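Local structure of gene 2 protein (Enterobacteria phage Sf6, 5C12) at residues I24-L29 against E217-Q222; V48-P53 against H100-G105; P58-Y63 against S247-D252; I74-L79 against E208-K213. The protein packages viral DNA as the large terminase subunit, this chain being its metal-dependent nuclease domain, while the whole protein probably also binds ATP. The protein carries 1 engineered substitution. All blocks are in the same frame, centred on the assembly; numbering follows the deposited sequence.

Contact 1. Residues I24-L29 against E217-Q222; sequences IKREWL and ELTQIQ
Leu218 and Thr219, where helix 208-218 runs out into a type I beta turn (Leu218 to Ile221), pack against Ile24, just before helix 26-32, and Leu29 within it. The direct contacts are van der Waals, mostly between methyl groups. Leu218 divides its methyls between two partners: CD1 meets Leu29 CD2 at 3.6 Å, and CD2 lies 4.1 Å from Ile24 CD1, the side chains slanting across each other in both pairs. Helix 168-189 adds Leu176, Ala177 and Leu180 to this cluster. Thr219 contributes its methyl, with CG2 3.8 Å from Ile24 O and close to Leu29 CD1 and the backbone N of Arg26. A chi1 of 56° puts this branch anti to the carbonyl carbon, where it meets the start of helix 26-32, while OG1 bonds Phe215 O.

Polar links are made through water. One molecule accepts from Ile24 N at 2.9 Å and sits within donating distance of both Leu218 O (2.7 Å) and Ile221 O (2.8 Å), tying the loop before one helix to the turn after the other. Arg26 makes its salt bridges elsewhere, with Glu212 and Glu30. At the edge of its guanidinium, in plane, a second water accepts from Arg26 NH1 at 2.8 Å and bonds Thr219 OG1 at 2.8 Å.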
loop_
_atom_site.group_PDB
_atom_site.type_symbol
_atom_site.label_atom_id
_atom_site.label_comp_id
_atom_site.label_asym_id
_atom_site.label_seq_id
_atom_site.Cartn_x
_atom_site.Cartn_y
_atom_site.Cartn_z
ATOM N N ILE A 24 5.557 -1.803 11.605
ATOM C CA ILE A 24 4.143 -1.610 11.947
ATOM C C ILE A 24 3.744 -2.539 13.085
ATOM O O ILE A 24 3.999 -3.735 13.029
ATOM C CB ILE A 24 3.227 -1.857 10.730
ATOM C CG1 ILE A 24 3.390 -0.709 9.736
ATOM C CG2 ILE A 24 1.757 -1.983 11.145
ATOM C CD1 ILE A 24 2.908 -1.044 8.318
ATOM N N LYS A 25 3.187 -1.948 14.143
ATOM C CA LYS A 25 2.682 -2.673 15.296
ATOM C C LYS A 25 1.253 -3.148 15.093
ATOM O O LYS A 25 0.406 -2.413 14.605
ATOM C CB LYS A 25 2.746 -1.782 16.546
ATOM C CG LYS A 25 4.157 -1.462 16.982
ATOM C CD LYS A 25 4.763 -2.619 17.793
ATOM C CE LYS A 25 6.185 -2.304 18.200
ATOM N NZ LYS A 25 7.035 -1.893 17.047
ATOM N N ARG A 26 0.988 -4.374 15.529
ATOM C CA ARG A 26 -0.338 -4.929 15.431
ATOM C C ARG A 26 -1.354 -4.058 16.162
ATOM O O ARG A 26 -2.468 -3.882 15.698
ATOM C CB ARG A 26 -0.331 -6.344 16.000
ATOM C CG ARG A 26 -1.665 -7.022 15.946
ATOM C CD ARG A 26 -2.060 -7.285 14.530
ATOM N NE ARG A 26 -3.399 -7.841 14.449
ATOM C CZ ARG A 26 -3.718 -8.950 13.796
ATOM N NH1 ARG A 26 -2.800 -9.655 13.135
ATOM N NH2 ARG A 26 -4.980 -9.348 13.799
ATOM N N GLU A 27 -0.990 -3.535 17.326
ATOM C CA GLU A 27 -1.910 -2.670 18.045
ATOM C C GLU A 27 -2.381 -1.479 17.217
ATOM O O GLU A 27 -3.521 -1.043 17.368
ATOM C CB GLU A 27 -1.284 -2.166 19.349
ATOM C CG GLU A 27 -1.402 -3.135 20.478
ATOM C CD GLU A 27 -2.836 -3.448 20.835
ATOM O OE1 GLU A 27 -3.553 -2.547 21.329
ATOM O OE2 GLU A 27 -3.242 -4.604 20.631
ATOM N N TRP A 28 -1.507 -0.915 16.374
ATOM C CA TRP A 28 -1.909 0.201 15.538
ATOM C C TRP A 28 -2.987 -0.251 14.552
ATOM O O TRP A 28 -3.934 0.473 14.251
ATOM C CB TRP A 28 -0.746 0.764 14.718
ATOM C CG TRP A 28 0.489 1.171 15.482
ATOM C CD1 TRP A 28 0.627 1.327 16.835
ATOM C CD2 TRP A 28 1.763 1.482 14.915
ATOM N NE1 TRP A 28 1.918 1.706 17.141
ATOM C CE2 TRP A 28 2.633 1.807 15.976
ATOM C CE3 TRP A 28 2.254 1.513 13.604
ATOM C CZ2 TRP A 28 3.963 2.164 15.767
ATOM C CZ3 TRP A 28 3.569 1.855 13.399
ATOM C CH2 TRP A 28 4.415 2.168 14.477
ATOM N N LEU A 29 -2.820 -1.456 14.021
ATOM C CA LEU A 29 -3.779 -2.000 13.047
ATOM C C LEU A 29 -5.142 -2.252 13.694
ATOM O O LEU A 29 -6.187 -1.970 13.105
ATOM C CB LEU A 29 -3.232 -3.292 12.427
ATOM C CG LEU A 29 -1.916 -3.116 11.657
ATOM C CD1 LEU A 29 -1.337 -4.482 11.319
ATOM C CD2 LEU A 29 -2.130 -2.287 10.402
ATOM N N GLU A 217 0.454 -9.849 7.229
ATOM C CA GLU A 217 1.523 -9.472 6.323
ATOM C C GLU A 217 2.182 -8.179 6.759
ATOM O O GLU A 217 3.407 -8.079 6.786
ATOM C CB GLU A 217 1.007 -9.344 4.871
ATOM C CG GLU A 217 0.620 -10.667 4.239
ATOM C CD GLU A 217 0.255 -10.553 2.747
ATOM O OE1 GLU A 217 0.348 -9.431 2.198
ATOM O OE2 GLU A 217 -0.119 -11.595 2.171
ATOM N N LEU A 218 1.376 -7.197 7.151
ATOM C CA LEU A 218 1.904 -5.885 7.515
ATOM C C LEU A 218 2.887 -5.930 8.694
ATOM O O LEU A 218 3.846 -5.149 8.741
ATOM C CB LEU A 218 0.768 -4.907 7.831
ATOM C CG LEU A 218 -0.015 -4.326 6.642
ATOM C CD1 LEU A 218 -1.182 -3.502 7.128
ATOM C CD2 LEU A 218 0.882 -3.459 5.765
ATOM N N THR A 219 2.647 -6.821 9.652
ATOM C CA THR A 219 3.520 -6.913 10.806
ATOM C C THR A 219 4.810 -7.665 10.529
ATOM O O THR A 219 5.650 -7.789 11.427
ATOM C CB THR A 219 2.800 -7.564 11.986
ATOM O OG1 THR A 219 2.306 -8.850 11.591
ATOM C CG2 THR A 219 1.645 -6.665 12.429
ATOM N N GLN A 220 4.980 -8.126 9.288
ATOM C CA GLN A 220 6.201 -8.811 8.871
ATOM C C GLN A 220 7.149 -7.886 8.110
ATOM O O GLN A 220 8.306 -8.243 7.892
ATOM C CB GLN A 220 5.865 -10.001 7.972
ATOM C CG GLN A 220 4.956 -11.046 8.609
ATOM C CD GLN A 220 5.718 -12.091 9.365
ATOM O OE1 GLN A 220 6.494 -11.779 10.272
ATOM N NE2 GLN A 220 5.516 -13.349 8.992
ATOM N N ILE A 221 6.663 -6.722 7.689
ATOM C CA ILE A 221 7.489 -5.778 6.926
ATOM C C ILE A 221 8.582 -5.250 7.861
ATOM O O ILE A 221 8.298 -4.787 8.971
ATOM C CB ILE A 221 6.668 -4.632 6.337
ATOM C CG1 ILE A 221 5.550 -5.161 5.433
ATOM C CG2 ILE A 221 7.570 -3.670 5.564
ATOM C CD1 ILE A 221 6.036 -5.992 4.255
ATOM N N GLN A 222 9.833 -5.354 7.430
ATOM C CA GLN A 222 10.954 -5.086 8.329
ATOM C C GLN A 222 12.000 -4.162 7.727
ATOM O O GLN A 222 12.306 -4.230 6.541
ATOM C CB GLN A 222 11.654 -6.389 8.723
ATOM C CG GLN A 222 10.871 -7.253 9.668
ATOM C CD GLN A 222 11.541 -8.577 9.901
ATOM O OE1 GLN A 222 10.880 -9.611 9.963
ATOM N NE2 GLN A 222 12.869 -8.559 10.040
HETATM O O HOH W 1 5.895 -4.411 10.290
HETATM O O HOH W 2 -0.012 -9.817 12.925
#

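Contact 2. Residues V48-P53 against H100-G105; sequences VSAHDP and HYLWDG. With MG (magnesium ion), chain B; MG (magnesium ion), chain C.
Val48 and Leu102 meet through their branches on one face of two parallel strands, Val48 CG1 lying 3.6 Å from Leu102 CD1. With CG1 of Val48 anti to the backbone N (chi1 -172°), that methyl is turned to the neighbouring strand. Ala50 fills the next place on this face, its CB 4.1 Å from Leu102 CB. On the other face His51 and Tyr101 run side by side in the same direction, and Tyr101 OH comes within 3.2 Å of His51 CB. The imidazole is held by His51 ND1 bonding to Gly62 O, and Pro53 N lies over the centre of its ring.

The strands, 47-52 and 100-104, are neighbours in the central sheet of the RNase H-like nuclease fold. Ser49 and His51 each give an N-H to the partner strand and take one back at the carbonyl, His51 N reaching Leu102 O at 2.9 Å.

At the C-terminal end the pair opens onto the metal site. Asp52 and Asp104 both extend CG anti to the backbone N (chi1 179° and 177°), which carries their carboxylates out to the metals: Asp52 OD2 binds one magnesium ion at 2.0 Å, and Asp104 OD2 lies 2.0 Å from another, whose water geometry is doubtful. Asp104 OD1 is held by Asp106 N. Pro53 crosses Asp104 at about a right angle, its CD 3.7 Å from Asp104 CB.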
loop_
_atom_site.group_PDB
_atom_site.type_symbol
_atom_site.label_atom_id
_atom_site.label_comp_id
_atom_site.label_asym_id
_atom_site.label_seq_id
_atom_site.Cartn_x
_atom_site.Cartn_y
_atom_site.Cartn_z
ATOM N N VAL A 48 -8.158 5.518 -4.682
ATOM C CA VAL A 48 -6.871 5.022 -5.125
ATOM C C VAL A 48 -6.801 3.519 -4.949
ATOM O O VAL A 48 -7.043 3.002 -3.860
ATOM C CB VAL A 48 -5.689 5.670 -4.360
ATOM C CG1 VAL A 48 -4.350 5.261 -4.994
ATOM C CG2 VAL A 48 -5.810 7.188 -4.324
ATOM N N SER A 49 -6.428 2.823 -6.010
ATOM C CA SER A 49 -6.358 1.368 -6.030
ATOM C C SER A 49 -4.985 0.961 -6.501
ATOM O O SER A 49 -4.361 1.671 -7.302
ATOM C CB SER A 49 -7.382 0.779 -7.004
ATOM O OG SER A 49 -8.717 1.024 -6.607
ATOM N N ALA A 50 -4.493 -0.169 -6.031
ATOM C CA ALA A 50 -3.197 -0.654 -6.462
ATOM C C ALA A 50 -3.151 -2.165 -6.496
ATOM O O ALA A 50 -3.888 -2.858 -5.786
ATOM C CB ALA A 50 -2.057 -0.088 -5.579
ATOM N N HIS A 51 -2.282 -2.681 -7.359
ATOM C CA HIS A 51 -2.169 -4.094 -7.648
ATOM C C HIS A 51 -0.739 -4.572 -7.556
ATOM O O HIS A 51 0.182 -3.983 -8.142
ATOM C CB HIS A 51 -2.687 -4.342 -9.075
ATOM C CG HIS A 51 -2.448 -5.726 -9.617
ATOM N ND1 HIS A 51 -2.796 -6.872 -8.938
ATOM C CD2 HIS A 51 -1.971 -6.133 -10.820
ATOM C CE1 HIS A 51 -2.499 -7.931 -9.680
ATOM N NE2 HIS A 51 -2.002 -7.504 -10.830
ATOM N N ASP A 52 -0.559 -5.679 -6.850
ATOM C CA ASP A 52 0.706 -6.374 -6.773
ATOM C C ASP A 52 0.568 -7.661 -7.559
ATOM O O ASP A 52 -0.176 -8.562 -7.177
ATOM C CB ASP A 52 1.069 -6.692 -5.327
ATOM C CG ASP A 52 2.372 -7.435 -5.227
ATOM O OD1 ASP A 52 2.705 -8.162 -6.189
ATOM O OD2 ASP A 52 3.074 -7.284 -4.216
ATOM N N PRO A 53 1.250 -7.757 -8.710
ATOM C CA PRO A 53 1.056 -8.890 -9.613
ATOM C C PRO A 53 1.800 -10.168 -9.213
ATOM O O PRO A 53 1.865 -11.134 -9.985
ATOM C CB PRO A 53 1.600 -8.350 -10.929
ATOM C CG PRO A 53 2.655 -7.440 -10.530
ATOM C CD PRO A 53 2.185 -6.756 -9.260
ATOM N N HIS A 100 -7.447 6.647 -9.551
ATOM C CA HIS A 100 -6.045 6.353 -9.797
ATOM C C HIS A 100 -5.779 4.896 -9.509
ATOM O O HIS A 100 -6.197 4.377 -8.483
ATOM C CB HIS A 100 -5.165 7.213 -8.896
ATOM C CG HIS A 100 -5.455 8.671 -8.985
ATOM N ND1 HIS A 100 -5.084 9.439 -10.066
ATOM C CD2 HIS A 100 -6.079 9.512 -8.124
ATOM C CE1 HIS A 100 -5.467 10.688 -9.866
ATOM N NE2 HIS A 100 -6.067 10.760 -8.693
ATOM N N TYR A 101 -5.035 4.251 -10.387
ATOM C CA TYR A 101 -4.628 2.865 -10.238
ATOM C C TYR A 101 -3.124 2.797 -10.377
ATOM O O TYR A 101 -2.565 3.395 -11.305
ATOM C CB TYR A 101 -5.249 2.040 -11.335
ATOM C CG TYR A 101 -4.794 0.622 -11.461
ATOM C CD1 TYR A 101 -3.804 0.269 -12.347
ATOM C CD2 TYR A 101 -5.429 -0.402 -10.751
ATOM C CE1 TYR A 101 -3.410 -1.030 -12.499
ATOM C CE2 TYR A 101 -5.045 -1.709 -10.901
ATOM C CZ TYR A 101 -4.027 -2.022 -11.781
ATOM O OH TYR A 101 -3.628 -3.319 -11.996
ATOM N N LEU A 102 -2.487 2.071 -9.469
ATOM C CA LEU A 102 -1.059 1.794 -9.540
ATOM C C LEU A 102 -0.817 0.302 -9.579
ATOM O O LEU A 102 -1.645 -0.488 -9.107
ATOM C CB LEU A 102 -0.314 2.394 -8.352
ATOM C CG LEU A 102 -0.506 3.895 -8.120
ATOM C CD1 LEU A 102 -1.648 4.111 -7.139
ATOM C CD2 LEU A 102 0.770 4.529 -7.582
ATOM N N TRP A 103 0.316 -0.108 -10.143
ATOM C CA TRP A 103 0.712 -1.495 -10.035
ATOM C C TRP A 103 2.217 -1.596 -9.981
ATOM O O TRP A 103 2.919 -0.704 -10.468
ATOM C CB TRP A 103 0.151 -2.329 -11.195
ATOM C CG TRP A 103 0.969 -2.269 -12.455
ATOM C CD1 TRP A 103 1.868 -3.197 -12.882
ATOM C CD2 TRP A 103 0.953 -1.235 -13.453
ATOM N NE1 TRP A 103 2.428 -2.802 -14.076
ATOM C CE2 TRP A 103 1.888 -1.596 -14.437
ATOM C CE3 TRP A 103 0.263 -0.031 -13.586
ATOM C CZ2 TRP A 103 2.132 -0.807 -15.557
ATOM C CZ3 TRP A 103 0.524 0.766 -14.677
ATOM C CH2 TRP A 103 1.441 0.368 -15.659
ATOM N N ASP A 104 2.713 -2.681 -9.401
ATOM C CA ASP A 104 4.140 -2.903 -9.267
ATOM C C ASP A 104 4.719 -3.337 -10.601
ATOM O O ASP A 104 4.398 -4.397 -11.125
ATOM C CB ASP A 104 4.410 -3.955 -8.192
ATOM C CG ASP A 104 5.870 -4.298 -8.039
ATOM O OD1 ASP A 104 6.746 -3.591 -8.575
ATOM O OD2 ASP A 104 6.157 -5.313 -7.373
ATOM N N GLY A 105 5.568 -2.476 -11.156
ATOM C CA GLY A 105 6.219 -2.771 -12.414
ATOM C C GLY A 105 7.697 -3.050 -12.293
ATOM O O GLY A 105 8.403 -3.106 -13.317
HETATM MG MG MG B . 5.690 -6.841 -6.132
HETATM MG MG MG C . 5.060 -7.533 -3.903
HETATM O O HOH W 3 5.335 -8.393 -5.574
HETATM O O HOH W 4 5.599 -5.586 -4.692
HETATM O O HOH W 5 4.570 -9.328 -2.977
HETATM O O HOH W 6 7.073 -7.920 -3.631
#

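Contact 3. Residues P58-Y63 against S247-D252; sequences PDAKGY and SPNLAD. With MG (magnesium ion), chain C.
Asn249 brings its amide up to the carbonyl of Ala60, yet the approach of ND2 to Ala60 O at 3.0 Å is too badly angled for a hydrogen bond. A water does the bridging instead, donating to Ala60 O at 2.6 Å and accepting from Asn249 ND2 at 2.9 Å. The other end of the amide faces the metal: Asn249 OD1 and Ser247 OG each accept from a water that binds the magnesium ion at 2.1 Å. Asn249 is thus second-shell here, although it is part of a manganese site in another structure of this protein. Asp252, three residues on, reaches the same ion through OD2 at 2.2 Å. Backbone packing completes the contact, Gly62 CA lying 3.8 Å from Asn249 O with no side chain between them. Leu250 CD2 rests on the same CA at 4.2 Å. Helix 249-256 thereby starts across strand 61-67, which lies between strands 47-52 and 70-77, while Leu250 also touches Met210 and Lys213 of helix 208-218.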
loop_
_atom_site.group_PDB
_atom_site.type_symbol
_atom_site.label_atom_id
_atom_site.label_comp_id
_atom_site.label_asym_id
_atom_site.label_seq_id
_atom_site.Cartn_x
_atom_site.Cartn_y
_atom_site.Cartn_z
ATOM N N PRO A 58 2.615 -16.535 -11.627
ATOM C CA PRO A 58 1.375 -17.280 -11.395
ATOM C C PRO A 58 0.916 -17.362 -9.942
ATOM O O PRO A 58 -0.174 -17.885 -9.697
ATOM C CB PRO A 58 1.746 -18.678 -11.876
ATOM C CG PRO A 58 3.182 -18.817 -11.456
ATOM C CD PRO A 58 3.791 -17.428 -11.581
ATOM N N ASP A 59 1.722 -16.877 -9.002
ATOM C CA ASP A 59 1.398 -17.023 -7.581
ATOM C C ASP A 59 0.445 -15.921 -7.097
ATOM O O ASP A 59 -0.025 -15.110 -7.897
ATOM C CB ASP A 59 2.681 -17.080 -6.739
ATOM C CG ASP A 59 3.515 -18.325 -7.040
ATOM O OD1 ASP A 59 3.135 -19.431 -6.599
ATOM O OD2 ASP A 59 4.547 -18.198 -7.728
ATOM N N ALA A 60 0.151 -15.924 -5.801
ATOM C CA ALA A 60 -0.921 -15.099 -5.231
ATOM C C ALA A 60 -0.690 -13.608 -5.429
ATOM O O ALA A 60 0.400 -13.096 -5.181
ATOM C CB ALA A 60 -1.093 -15.390 -3.772
ATOM N N LYS A 61 -1.740 -12.913 -5.848
ATOM C CA LYS A 61 -1.645 -11.505 -6.165
ATOM C C LYS A 61 -2.419 -10.640 -5.178
ATOM O O LYS A 61 -3.274 -11.131 -4.445
ATOM C CB LYS A 61 -2.181 -11.270 -7.566
ATOM C CG LYS A 61 -1.380 -12.033 -8.630
ATOM C CD LYS A 61 -2.090 -12.174 -9.941
ATOM C CE LYS A 61 -1.150 -12.764 -10.965
ATOM N NZ LYS A 61 -0.614 -14.083 -10.548
ATOM N N GLY A 62 -2.143 -9.346 -5.180
ATOM C CA GLY A 62 -2.787 -8.454 -4.238
ATOM C C GLY A 62 -3.464 -7.272 -4.888
ATOM O O GLY A 62 -3.033 -6.799 -5.962
ATOM N N TYR A 63 -4.528 -6.806 -4.256
ATOM C CA TYR A 63 -5.214 -5.580 -4.617
ATOM C C TYR A 63 -5.663 -4.861 -3.367
ATOM O O TYR A 63 -6.083 -5.484 -2.405
ATOM C CB TYR A 63 -6.420 -5.897 -5.485
ATOM C CG TYR A 63 -7.328 -4.731 -5.790
ATOM C CD1 TYR A 63 -8.309 -4.337 -4.912
ATOM C CD2 TYR A 63 -7.196 -4.017 -6.962
ATOM C CE1 TYR A 63 -9.140 -3.276 -5.187
ATOM C CE2 TYR A 63 -8.013 -2.968 -7.243
ATOM C CZ TYR A 63 -8.978 -2.587 -6.367
ATOM O OH TYR A 63 -9.818 -1.540 -6.700
ATOM N N SER A 247 5.631 -13.909 0.078
ATOM C CA SER A 247 5.597 -12.554 -0.455
ATOM C C SER A 247 4.354 -11.837 0.068
ATOM O O SER A 247 3.249 -12.381 0.004
ATOM C CB SER A 247 5.595 -12.592 -1.977
ATOM O OG SER A 247 5.949 -11.324 -2.498
ATOM N N PRO A 248 4.536 -10.619 0.605
ATOM C CA PRO A 248 3.426 -9.908 1.242
ATOM C C PRO A 248 2.658 -9.054 0.245
ATOM O O PRO A 248 2.714 -7.822 0.293
ATOM C CB PRO A 248 4.143 -9.059 2.290
ATOM C CG PRO A 248 5.438 -8.685 1.617
ATOM C CD PRO A 248 5.823 -9.927 0.834
ATOM N N ASN A 249 1.939 -9.712 -0.660
ATOM C CA ASN A 249 1.323 -8.991 -1.765
ATOM C C ASN A 249 0.177 -8.083 -1.364
ATOM O O ASN A 249 -0.059 -7.062 -2.014
ATOM C CB ASN A 249 0.815 -9.948 -2.821
ATOM C CG ASN A 249 1.772 -11.072 -3.090
ATOM O OD1 ASN A 249 2.735 -10.891 -3.799
ATOM N ND2 ASN A 249 1.507 -12.248 -2.519
ATOM N N LEU A 250 -0.565 -8.445 -0.311
ATOM C CA LEU A 250 -1.637 -7.577 0.160
ATOM C C LEU A 250 -1.046 -6.309 0.786
ATOM O O LEU A 250 -1.518 -5.193 0.526
ATOM C CB LEU A 250 -2.527 -8.288 1.185
ATOM C CG LEU A 250 -3.168 -9.595 0.771
ATOM C CD1 LEU A 250 -3.865 -10.184 1.980
ATOM C CD2 LEU A 250 -4.128 -9.350 -0.375
ATOM N N ALA A 251 -0.018 -6.487 1.626
ATOM C CA ALA A 251 0.691 -5.353 2.225
ATOM C C ALA A 251 1.271 -4.433 1.166
ATOM O O ALA A 251 1.156 -3.224 1.265
ATOM C CB ALA A 251 1.813 -5.838 3.161
ATOM N N ASP A 252 1.875 -5.027 0.135
ATOM C CA ASP A 252 2.499 -4.214 -0.915
ATOM C C ASP A 252 1.453 -3.422 -1.696
ATOM O O ASP A 252 1.680 -2.281 -2.092
ATOM C CB ASP A 252 3.280 -5.109 -1.887
ATOM C CG ASP A 252 4.611 -5.597 -1.329
ATOM O OD1 ASP A 252 5.039 -5.202 -0.217
ATOM O OD2 ASP A 252 5.239 -6.411 -2.030
HETATM MG MG MG C . 5.060 -7.533 -3.903
HETATM O O HOH W 7 2.511 -14.347 -4.254
HETATM O O HOH W 5 4.570 -9.328 -2.977
HETATM O O HOH W 4 5.599 -5.586 -4.692
HETATM O O HOH W 3 5.335 -8.393 -5.574
HETATM O O HOH W 6 7.073 -7.920 -3.631
#

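Contact 4. Residues I74-L79 against E208-K213; sequences IAEGLL and EKMLEK
Met210 has the largest buried surface here, folded over the backbone of strand 70-77 between Ile74 and Glu76. Its chain bends at chi2 (-50°) and again at chi3 (-60°), which curls the methyl back onto the strand: Met210 CE lies 3.8 Å from Glu76 N and 4.2 Å from Ile74 CG2. Closer to the helix, Met210 CB approaches Ile74 O at 3.5 Å. Glu76 slants across the thioether, its CD 3.8 Å from Met210 SD, then runs on extended to Lys213. Lys213 NZ forms a salt bridge with Glu76 OE1 (2.8 Å), donating to the syn lone pair of that oxygen, and the two long chains meet at about a right angle. Strand 74-77 and helix 208-213 run at 82° to each other, and Met210 and Lys213, three residues apart, both meet Glu76. A water donates to Glu76 OE2 at 2.7 Å and accepts a weak bond from Lys213 NZ. Both carboxylate oxygens are therefore engaged, which should hold Glu76 beside the sulfur and probably favours its charged form.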
loop_
_atom_site.group_PDB
_atom_site.type_symbol
_atom_site.label_atom_id
_atom_site.label_comp_id
_atom_site.label_asym_id
_atom_site.label_seq_id
_atom_site.Cartn_x
_atom_site.Cartn_y
_atom_site.Cartn_z
ATOM N N ILE A 74 -9.593 -5.114 0.246
ATOM C CA ILE A 74 -8.336 -5.866 0.222
ATOM C C ILE A 74 -8.617 -7.233 -0.369
ATOM O O ILE A 74 -9.429 -8.014 0.159
ATOM C CB ILE A 74 -7.750 -6.058 1.650
ATOM C CG1 ILE A 74 -7.436 -4.714 2.339
ATOM C CG2 ILE A 74 -6.562 -6.979 1.613
ATOM C CD1 ILE A 74 -6.287 -3.892 1.763
ATOM N N ALA A 75 -8.010 -7.541 -1.509
ATOM C CA ALA A 75 -8.381 -8.732 -2.245
ATOM C C ALA A 75 -7.157 -9.489 -2.676
ATOM O O ALA A 75 -6.135 -8.901 -2.992
ATOM C CB ALA A 75 -9.237 -8.381 -3.490
ATOM N N GLU A 76 -7.291 -10.802 -2.693
ATOM C CA GLU A 76 -6.254 -11.715 -3.164
ATOM C C GLU A 76 -6.682 -12.316 -4.507
ATOM O O GLU A 76 -7.859 -12.644 -4.736
ATOM C CB GLU A 76 -5.987 -12.807 -2.115
ATOM C CG GLU A 76 -7.216 -13.665 -1.767
ATOM C CD GLU A 76 -6.997 -14.680 -0.640
ATOM O OE1 GLU A 76 -5.942 -14.629 0.029
ATOM O OE2 GLU A 76 -7.892 -15.535 -0.462
ATOM N N GLY A 77 -5.713 -12.454 -5.401
ATOM C CA GLY A 77 -5.966 -12.970 -6.728
ATOM C C GLY A 77 -5.236 -14.278 -6.914
ATOM O O GLY A 77 -4.003 -14.312 -6.949
ATOM N N LEU A 78 -6.002 -15.363 -6.991
ATOM C CA LEU A 78 -5.461 -16.702 -6.920
ATOM C C LEU A 78 -5.549 -17.448 -8.248
ATOM O O LEU A 78 -6.532 -17.320 -8.974
ATOM C CB LEU A 78 -6.236 -17.476 -5.852
ATOM C CG LEU A 78 -6.312 -16.777 -4.486
ATOM C CD1 LEU A 78 -7.122 -17.659 -3.552
ATOM C CD2 LEU A 78 -4.908 -16.491 -3.946
ATOM N N LEU A 79 -4.539 -18.266 -8.527
ATOM C CA LEU A 79 -4.518 -19.161 -9.686
ATOM C C LEU A 79 -4.678 -18.436 -11.007
ATOM O O LEU A 79 -5.323 -18.947 -11.941
ATOM C CB LEU A 79 -5.590 -20.238 -9.551
ATOM C CG LEU A 79 -5.486 -21.103 -8.288
ATOM C CD1 LEU A 79 -6.477 -22.285 -8.339
ATOM C CD2 LEU A 79 -4.065 -21.606 -8.036
ATOM N N GLU A 208 -13.605 -9.457 7.500
ATOM C CA GLU A 208 -12.703 -9.830 8.578
ATOM C C GLU A 208 -11.543 -10.722 8.111
ATOM O O GLU A 208 -10.400 -10.520 8.508
ATOM C CB GLU A 208 -13.494 -10.539 9.680
ATOM C CG GLU A 208 -12.729 -10.689 10.960
ATOM C CD GLU A 208 -13.607 -11.186 12.092
ATOM O OE1 GLU A 208 -14.593 -11.894 11.797
ATOM O OE2 GLU A 208 -13.314 -10.858 13.260
ATOM N N LYS A 209 -11.845 -11.707 7.278
ATOM C CA LYS A 209 -10.848 -12.697 6.858
ATOM C C LYS A 209 -9.706 -12.017 6.099
ATOM O O LYS A 209 -8.530 -12.221 6.410
ATOM C CB LYS A 209 -11.515 -13.760 5.981
ATOM C CG LYS A 209 -10.575 -14.682 5.244
ATOM C CD LYS A 209 -10.082 -15.810 6.109
ATOM C CE LYS A 209 -9.729 -17.022 5.255
ATOM N NZ LYS A 209 -9.042 -18.077 6.048
ATOM N N MET A 210 -10.053 -11.204 5.118
ATOM C CA MET A 210 -9.026 -10.526 4.343
ATOM C C MET A 210 -8.293 -9.472 5.177
ATOM O O MET A 210 -7.101 -9.226 4.978
ATOM C CB MET A 210 -9.609 -9.910 3.054
ATOM C CG MET A 210 -10.011 -10.932 1.972
ATOM S SD MET A 210 -8.701 -12.121 1.630
ATOM C CE MET A 210 -7.399 -11.061 1.105
ATOM N N LEU A 211 -8.996 -8.823 6.100
ATOM C CA LEU A 211 -8.343 -7.834 6.938
ATOM C C LEU A 211 -7.266 -8.503 7.801
ATOM O O LEU A 211 -6.163 -7.971 7.941
ATOM C CB LEU A 211 -9.367 -7.093 7.805
ATOM C CG LEU A 211 -8.846 -5.897 8.590
ATOM C CD1 LEU A 211 -8.302 -4.838 7.670
ATOM C CD2 LEU A 211 -9.972 -5.335 9.485
ATOM N N GLU A 212 -7.591 -9.653 8.388
ATOM C CA GLU A 212 -6.636 -10.433 9.178
ATOM C C GLU A 212 -5.433 -10.872 8.326
ATOM O O GLU A 212 -4.296 -10.837 8.800
ATOM C CB GLU A 212 -7.302 -11.657 9.808
ATOM C CG GLU A 212 -6.319 -12.517 10.581
ATOM C CD GLU A 212 -5.523 -11.694 11.577
ATOM O OE1 GLU A 212 -6.176 -10.909 12.302
ATOM O OE2 GLU A 212 -4.267 -11.801 11.620
ATOM N N LYS A 213 -5.668 -11.294 7.089
ATOM C CA LYS A 213 -4.545 -11.687 6.230
ATOM C C LYS A 213 -3.619 -10.505 5.969
ATOM O O LYS A 213 -2.380 -10.637 6.013
ATOM C CB LYS A 213 -5.035 -12.242 4.876
ATOM C CG LYS A 213 -5.768 -13.561 4.962
ATOM C CD LYS A 213 -5.809 -14.185 3.574
ATOM C CE LYS A 213 -6.514 -15.501 3.562
ATOM N NZ LYS A 213 -6.143 -16.256 2.324
HETATM O O HOH W 8 -9.147 -15.979 1.868
#

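Contacts 2 and 3 are buried and meet at the magnesium site, where Asp52 and Asp252 bind the same ion; their strands 47-52 and 61-67 are sheet neighbours. Contact 4 lies at the surface, yet its strand 70-77 extends the same sheet on the other side of 61-67. Contact 1 is partly buried, stands apart from the sheet and shares helix 208-218 with contact 4, Arg26 of one joining Glu212 of the other in a salt bridge. Chemistry follows position: backbone bonds running up to metal-binding aspartates in contact 2, water-bridged and metal-bound groups in contact 3, methyls and bridging waters in contact 1, a methionine packed on the strand beside an ion pair in contact 4. Glu217 OE1 of contact 1 probably accepts from Ala251 N in contact 3.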